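Local coordinates for protein disulphide isomerase (Xylella fastidiosa, PDB 3FK8) that probably acts as a thioredoxin-like isomerase that rearranges disulphide bonds in other proteins, at residues K19-A24 against E65-D70; R76-S81 against D86-G91; I92-V97 against Y106-G111. One frame throughout, in Å; residues are numbered along the deposited sequence. Where two conformers were deposited one is given.

Contact 1 of 3, residues K19-A24 against E65-D70; sequences KKALAA and EVVKID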
# COMPACT_ATOMS: atom_id res chain seq x y z
N LYS A 19 4.40 10.49 -7.02
CA LYS A 19 5.48 11.47 -7.10
C LYS A 19 5.48 12.37 -5.85
O LYS A 19 6.54 12.63 -5.24
CB LYS A 19 5.39 12.30 -8.39
CG LYS A 19 6.62 13.15 -8.67
CD LYS A 19 6.55 13.74 -10.10
CE LYS A 19 7.67 14.74 -10.32
NZ LYS A 19 7.50 15.38 -11.64
N LYS A 20 4.28 12.84 -5.49
CA LYS A 20 4.10 13.72 -4.33
C LYS A 20 4.45 13.02 -2.99
O LYS A 20 4.99 13.66 -2.09
CB LYS A 20 2.66 14.21 -4.28
CG LYS A 20 2.32 15.04 -3.04
CD LYS A 20 0.82 15.31 -3.00
CE LYS A 20 0.42 16.14 -1.81
NZ LYS A 20 0.79 17.55 -1.98
N ALA A 21 4.14 11.73 -2.87
CA ALA A 21 4.46 10.96 -1.67
C ALA A 21 5.96 10.70 -1.59
O ALA A 21 6.58 10.85 -0.51
CB ALA A 21 3.69 9.68 -1.66
N LEU A 22 6.59 10.37 -2.73
CA LEU A 22 8.02 10.15 -2.76
C LEU A 22 8.78 11.44 -2.43
O LEU A 22 9.81 11.40 -1.74
CB LEU A 22 8.49 9.52 -4.09
CG LEU A 22 7.98 8.08 -4.36
CD1 LEU A 22 8.42 7.72 -5.77
CD2 LEU A 22 8.52 7.06 -3.40
N ALA A 23 8.26 12.59 -2.88
CA ALA A 23 8.88 13.87 -2.55
C ALA A 23 8.81 14.13 -1.04
O ALA A 23 9.75 14.62 -0.41
CB ALA A 23 8.22 15.00 -3.34
N ALA A 24 7.67 13.75 -0.45
CA ALA A 24 7.45 13.91 1.00
C ALA A 24 8.39 12.98 1.77
O ALA A 24 8.93 13.39 2.80
CB ALA A 24 6.00 13.60 1.35
N GLU A 65 5.31 7.51 4.45
CA GLU A 65 4.35 8.26 3.61
C GLU A 65 3.55 7.18 2.91
O GLU A 65 4.07 6.07 2.72
CB GLU A 65 5.10 9.13 2.61
CG GLU A 65 5.95 10.25 3.27
CD GLU A 65 5.13 11.24 4.07
OE1 GLU A 65 4.00 11.59 3.65
OE2 GLU A 65 5.62 11.67 5.15
N VAL A 66 2.28 7.41 2.63
CA VAL A 66 1.44 6.31 2.08
C VAL A 66 0.63 6.80 0.88
O VAL A 66 0.11 7.92 0.87
CB VAL A 66 0.41 5.86 3.10
CG1 VAL A 66 -0.45 4.71 2.57
CG2 VAL A 66 1.04 5.45 4.39
N VAL A 67 0.55 5.94 -0.14
CA VAL A 67 -0.28 6.18 -1.33
C VAL A 67 -1.03 4.91 -1.64
O VAL A 67 -0.41 3.85 -1.73
CB VAL A 67 0.54 6.53 -2.60
CG1 VAL A 67 -0.37 6.69 -3.84
CG2 VAL A 67 1.34 7.79 -2.38
N LYS A 68 -2.35 5.02 -1.85
CA LYS A 68 -3.18 3.91 -2.33
C LYS A 68 -3.37 4.00 -3.81
O LYS A 68 -3.74 5.09 -4.28
CB LYS A 68 -4.52 3.86 -1.62
CG LYS A 68 -4.45 3.18 -0.24
CD LYS A 68 -5.84 3.07 0.40
CE LYS A 68 -6.18 4.33 1.16
NZ LYS A 68 -7.49 4.25 1.92
N ILE A 69 -3.06 2.94 -4.55
CA ILE A 69 -3.14 2.92 -6.01
C ILE A 69 -4.24 1.93 -6.43
O ILE A 69 -4.14 0.71 -6.18
CB ILE A 69 -1.79 2.50 -6.66
CG1 ILE A 69 -0.75 3.54 -6.24
CG2 ILE A 69 -1.91 2.43 -8.13
CD1 ILE A 69 0.59 3.05 -6.09
N ASP A 70 -5.30 2.46 -7.03
CA ASP A 70 -6.38 1.65 -7.59
C ASP A 70 -5.91 0.89 -8.82
O ASP A 70 -5.42 1.48 -9.76
CB ASP A 70 -7.52 2.59 -7.99
CG ASP A 70 -8.68 1.83 -8.60
OD1 ASP A 70 -8.96 0.71 -8.18
OD2 ASP A 70 -9.35 2.41 -9.47
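Ala24 and Glu65 meet where helix 14-28 lies over the start of strand 65-70. The methyl of Ala24 rests against the carboxylate end of Glu65, with Ala24 CB 3.7 Å from Glu65 OE1. The aliphatic part of the glutamate touches too. Glu65 CG is 3.9 Å from Ala24 CB, and Glu65 CB is 3.9 Å from Ala21 O. This is van der Waals contact, and no hydrogen bond joins the two segments. Glu65 holds CG opposite its own carbonyl carbon (chi1 -65°), and the chain bends at chi2 (-62°). The folded chain keeps to the helix surface, and its other oxygen, OE2, has a long, weak ion pair with Lys30. The arrangement belongs to the thioredoxin-like fold, in which helices cover a central sheet. Here the helix axis runs nearly antiparallel to the strand, at 171°, and the two axes come within 8.0 Å. Such a short distance suits the small alanines on this side of the helix. Two residues further along the strand, Val67 and Ala21 point toward each other, both buried. Val67 also packs on Gln17 and Val18 of the same helix, while Ala21 reaches Thr32 of the neighbouring strand.

Contact 2 of 3, residues R76-S81 against D86-G91; sequences RNLELS and DPIQDG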
# COMPACT_ATOMS: atom_id res chain seq x y z
N ARG A 76 -6.36 -1.01 -14.32
CA ARG A 76 -6.05 0.41 -14.13
C ARG A 76 -4.67 0.50 -13.51
O ARG A 76 -4.28 -0.35 -12.73
CB ARG A 76 -7.05 1.05 -13.19
CG ARG A 76 -8.43 1.23 -13.76
CD ARG A 76 -9.39 1.50 -12.62
NE ARG A 76 -10.80 1.45 -12.99
CZ ARG A 76 -11.78 1.40 -12.09
NH1 ARG A 76 -11.50 1.36 -10.80
NH2 ARG A 76 -13.04 1.37 -12.48
N ASN A 77 -3.91 1.53 -13.87
CA ASN A 77 -2.59 1.78 -13.30
C ASN A 77 -1.64 0.60 -13.39
O ASN A 77 -0.73 0.46 -12.59
CB ASN A 77 -2.73 2.25 -11.84
CG ASN A 77 -3.38 3.59 -11.73
OD1 ASN A 77 -4.37 3.78 -10.97
ND2 ASN A 77 -2.90 4.51 -12.50
N LEU A 78 -1.81 -0.22 -14.43
CA LEU A 78 -0.96 -1.40 -14.50
C LEU A 78 0.49 -1.05 -14.75
O LEU A 78 1.39 -1.76 -14.29
CB LEU A 78 -1.47 -2.33 -15.62
CG LEU A 78 -2.89 -2.87 -15.42
CD1 LEU A 78 -3.17 -3.82 -16.58
CD2 LEU A 78 -3.02 -3.57 -14.08
N GLU A 79 0.75 0.02 -15.47
CA GLU A 79 2.12 0.40 -15.72
C GLU A 79 2.81 0.90 -14.46
O GLU A 79 4.01 0.83 -14.35
CB GLU A 79 2.21 1.39 -16.86
CG GLU A 79 1.88 2.79 -16.50
CD GLU A 79 0.43 3.10 -16.23
OE1 GLU A 79 -0.48 2.24 -16.41
OE2 GLU A 79 0.20 4.28 -15.85
N LEU A 80 2.05 1.42 -13.51
CA LEU A 80 2.63 1.84 -12.27
C LEU A 80 3.00 0.63 -11.41
O LEU A 80 4.06 0.60 -10.78
CB LEU A 80 1.68 2.88 -11.64
CG LEU A 80 1.95 3.48 -10.30
CD1 LEU A 80 3.26 4.22 -10.33
CD2 LEU A 80 0.81 4.44 -9.95
N SER A 81 2.17 -0.42 -11.44
CA SER A 81 2.58 -1.69 -10.86
C SER A 81 3.88 -2.20 -11.53
O SER A 81 4.82 -2.62 -10.87
CB SER A 81 1.43 -2.72 -10.94
OG SER A 81 1.90 -3.98 -10.44
N ASP A 86 6.06 -5.20 -10.27
CA ASP A 86 4.90 -6.09 -10.44
C ASP A 86 4.31 -6.61 -9.16
O ASP A 86 4.02 -7.80 -9.10
CB ASP A 86 5.24 -7.25 -11.36
CG ASP A 86 5.60 -6.80 -12.75
OD1 ASP A 86 4.75 -6.16 -13.41
OD2 ASP A 86 6.72 -7.14 -13.20
N PRO A 87 4.09 -5.77 -8.15
CA PRO A 87 3.61 -6.28 -6.87
C PRO A 87 2.27 -7.03 -6.98
O PRO A 87 2.01 -7.91 -6.18
CB PRO A 87 3.42 -4.98 -6.04
CG PRO A 87 3.29 -3.90 -7.06
CD PRO A 87 4.23 -4.30 -8.11
N ILE A 88 1.41 -6.65 -7.93
CA ILE A 88 0.06 -7.22 -7.98
C ILE A 88 0.01 -8.56 -8.66
O ILE A 88 -1.02 -9.22 -8.62
CB ILE A 88 -0.96 -6.28 -8.66
CG1 ILE A 88 -0.74 -6.20 -10.18
CG2 ILE A 88 -0.93 -4.95 -7.96
CD1 ILE A 88 -1.71 -5.27 -10.89
N GLN A 89 1.08 -8.96 -9.32
CA GLN A 89 0.96 -10.21 -10.11
C GLN A 89 0.79 -11.44 -9.21
O GLN A 89 0.31 -12.47 -9.62
CB GLN A 89 2.05 -10.28 -11.20
CG GLN A 89 1.84 -9.21 -12.33
CD GLN A 89 2.77 -9.32 -13.56
OE1 GLN A 89 3.73 -10.10 -13.58
NE2 GLN A 89 2.48 -8.51 -14.58
N ASP A 90 1.11 -11.25 -7.96
CA ASP A 90 1.09 -12.22 -7.00
C ASP A 90 -0.17 -12.12 -6.08
O ASP A 90 -0.26 -12.85 -5.09
CB ASP A 90 2.46 -12.11 -6.27
CG ASP A 90 3.64 -12.42 -7.20
OD1 ASP A 90 3.68 -13.52 -7.79
OD2 ASP A 90 4.54 -11.57 -7.37
N GLY A 91 -1.12 -11.23 -6.45
CA GLY A 91 -2.40 -10.98 -5.77
C GLY A 91 -2.48 -9.57 -5.16
O GLY A 91 -1.45 -8.94 -4.92
O HOH W 1 2.20 -5.73 -12.52
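The backbones of Ser81 and Asp86 are joined by one hydrogen bond, from Asp86 N to Ser81 O at 2.9 Å, where the chain turns after helix 78-83. The bond is bent, with an angle of 141° at the hydrogen, and the donor sits above the carbonyl plane. The same Ser81 O also has Pro87 CD against it. Ser81 carries most of the side-chain contact. With chi1 at 176°, OG swings across from the backbone N and enters the angle between Pro87 and Ile88. There Ser81 OG is 3.3 Å from Pro87 CD and 3.5 Å from Ile88 CG1. A water joins the two segments as well. It lies 2.7 Å from Ser81 OG and donates to Asp86 OD1, also at 2.7 Å. Ile88 places CG1 between its backbone N and carbonyl carbon (chi1 72°), and from there the chain runs out straight to CD1. Ile88 CD1 meets Leu78 CD2 at 3.8 Å, the two side chains crossing at about a right angle. Ser81, Pro87 and Ile88 all touch Phe36 of strand 32-37, which places the turn against the central sheet of the thioredoxin-like fold. Pro87 also packs on Ala94 and Val96 of the next strand. The buried serine hydroxyl faces carbon on the proline and isoleucine side, and the water is among its polar partners. By bridging to the carboxylate of the partly exposed Asp86, that water couples the helix to the loop a second time, beside the backbone bond.

Contact 3 of 3, residues I92-V97 against Y106-G111; sequences IPAVVV and YTTKGG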
# COMPACT_ATOMS: atom_id res chain seq x y z
N ILE A 92 -3.71 -9.14 -4.87
CA ILE A 92 -3.97 -7.90 -4.13
C ILE A 92 -4.70 -8.20 -2.82
O ILE A 92 -5.39 -9.21 -2.69
CB ILE A 92 -4.76 -6.84 -4.99
CG1 ILE A 92 -6.06 -7.45 -5.51
CG2 ILE A 92 -3.86 -6.28 -6.12
CD1 ILE A 92 -6.99 -6.37 -6.08
N PRO A 93 -4.54 -7.32 -1.82
CA PRO A 93 -3.68 -6.13 -1.83
C PRO A 93 -2.24 -6.49 -1.85
O PRO A 93 -1.85 -7.56 -1.40
CB PRO A 93 -4.06 -5.42 -0.51
CG PRO A 93 -4.51 -6.56 0.38
CD PRO A 93 -5.22 -7.52 -0.53
N ALA A 94 -1.42 -5.61 -2.41
CA ALA A 94 0.04 -5.78 -2.51
C ALA A 94 0.70 -4.49 -2.14
O ALA A 94 0.13 -3.43 -2.31
CB ALA A 94 0.43 -6.21 -3.90
N VAL A 95 1.91 -4.57 -1.61
CA VAL A 95 2.60 -3.35 -1.20
C VAL A 95 4.01 -3.28 -1.78
O VAL A 95 4.64 -4.31 -2.06
CB VAL A 95 2.58 -3.07 0.33
CG1 VAL A 95 1.09 -3.02 0.95
CG2 VAL A 95 3.29 -4.09 1.02
N VAL A 96 4.46 -2.05 -1.95
CA VAL A 96 5.86 -1.74 -2.28
C VAL A 96 6.33 -0.74 -1.22
O VAL A 96 5.64 0.22 -0.93
CB VAL A 96 6.01 -1.11 -3.70
CG1 VAL A 96 7.46 -0.78 -4.02
CG2 VAL A 96 5.43 -2.02 -4.72
N VAL A 97 7.53 -0.96 -0.68
CA VAL A 97 8.15 0.01 0.23
C VAL A 97 9.27 0.64 -0.62
O VAL A 97 10.13 -0.07 -1.14
CB VAL A 97 8.77 -0.70 1.47
CG1 VAL A 97 9.56 0.28 2.35
CG2 VAL A 97 7.69 -1.45 2.26
N TYR A 106 11.36 -3.17 -0.88
CA TYR A 106 10.66 -4.42 -0.65
C TYR A 106 9.36 -4.38 -1.42
O TYR A 106 8.75 -3.33 -1.52
CB TYR A 106 10.39 -4.61 0.84
CG TYR A 106 9.48 -5.79 1.18
CD1 TYR A 106 9.86 -7.13 0.94
CD2 TYR A 106 8.22 -5.56 1.72
CE1 TYR A 106 9.00 -8.21 1.27
CE2 TYR A 106 7.38 -6.63 2.04
CZ TYR A 106 7.75 -7.92 1.81
OH TYR A 106 6.85 -8.92 2.16
N THR A 107 8.98 -5.52 -1.98
CA THR A 107 7.71 -5.68 -2.63
C THR A 107 7.09 -7.02 -2.13
O THR A 107 7.82 -7.99 -1.90
CB THR A 107 7.91 -5.67 -4.18
OG1 THR A 107 8.37 -4.37 -4.63
CG2 THR A 107 6.67 -6.01 -4.88
N THR A 108 5.78 -7.10 -2.03
CA THR A 108 5.15 -8.40 -1.73
C THR A 108 5.07 -9.17 -3.01
O THR A 108 4.35 -8.79 -3.86
CB THR A 108 3.81 -8.23 -1.09
OG1 THR A 108 3.03 -7.30 -1.86
CG2 THR A 108 3.99 -7.65 0.32
N LYS A 109 5.85 -10.24 -3.15
CA LYS A 109 5.88 -11.03 -4.37
C LYS A 109 5.30 -12.43 -4.18
O LYS A 109 5.46 -13.27 -5.05
CB LYS A 109 7.32 -11.10 -4.90
CG LYS A 109 7.75 -9.79 -5.51
CD LYS A 109 6.71 -9.32 -6.53
CE LYS A 109 6.96 -9.98 -7.88
NZ LYS A 109 5.85 -9.74 -8.84
N GLY A 110 4.70 -12.74 -3.02
CA GLY A 110 4.16 -14.07 -2.73
C GLY A 110 2.80 -13.98 -2.19
O GLY A 110 2.36 -14.88 -1.49
N GLY A 111 2.09 -12.87 -2.50
CA GLY A 111 0.72 -12.77 -2.04
C GLY A 111 0.66 -12.73 -0.53
O GLY A 111 -0.34 -13.14 0.07
O HOH W 2 0.30 -9.32 -1.11
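Val97 N donates to Tyr106 O at 2.8 Å, in a nearly straight bond of 171°. The return bond, Tyr106 N to Val97 O, is weak at 3.3 Å. Together they make Val97 and Tyr106 a hydrogen-bonded antiparallel pair of the hairpin formed by strands 94-98 and 104-107. Val96 and Thr107 are the non-hydrogen-bonded pair beside it. Their side chains lie alongside each other, with Val96 CG1 3.8 Å from Thr107 OG1. That hydroxyl has a weak hydrogen bond to Tyr84 O. At Val95 the pairing changes. Val95 O still accepts from Thr108 N at 3.0 Å, but Val95 N bonds to a side chain, Thr108 OG1, at 3.0 Å and 161°. Thr108 turns OG1 between its backbone N and carbonyl carbon (chi1 49°), which brings the hydroxyl to the valine N-H. Thr108 CG2 meets Val95 CG2 at 3.7 Å. A water donates to Pro93 O and has a weak hydrogen bond, 3.5 Å, with Thr108 OG1. Pro93 follows a cis peptide bond and packs on Cys44, consistent with the cis-proline beside the CxxC motif in thioredoxins. On the Val97 side, Val97 CG2 approaches the edge of the Tyr106 ring. The threonine hydroxyl thus takes over as acceptor where the second strand leaves the sheet, so the buried N-H of Val95 keeps a partner.

In the fold
The three contacts follow one another along the chain, each closing before the next opens. Contacts 1 and 3 both involve the four-stranded sheet, at its two outermost strands, 65-70 and 104-107. Their centres are about 15 Å apart, on opposite sides of the chain's centre, and they do not touch. Contact 2 lies in the connection between strands 65-70 and 94-98. Its centre is about 16 Å from that of contact 1 and about 9 Å from that of contact 3. Arg76 forms a salt bridge with Asp70, and Leu80 packs on Ile69. Lys109 forms one with Asp90, and Pro87 packs on Ala94 and Thr107. The connection is thus tied to strand 65-70 at one end and to the hairpin 94-107 at the other.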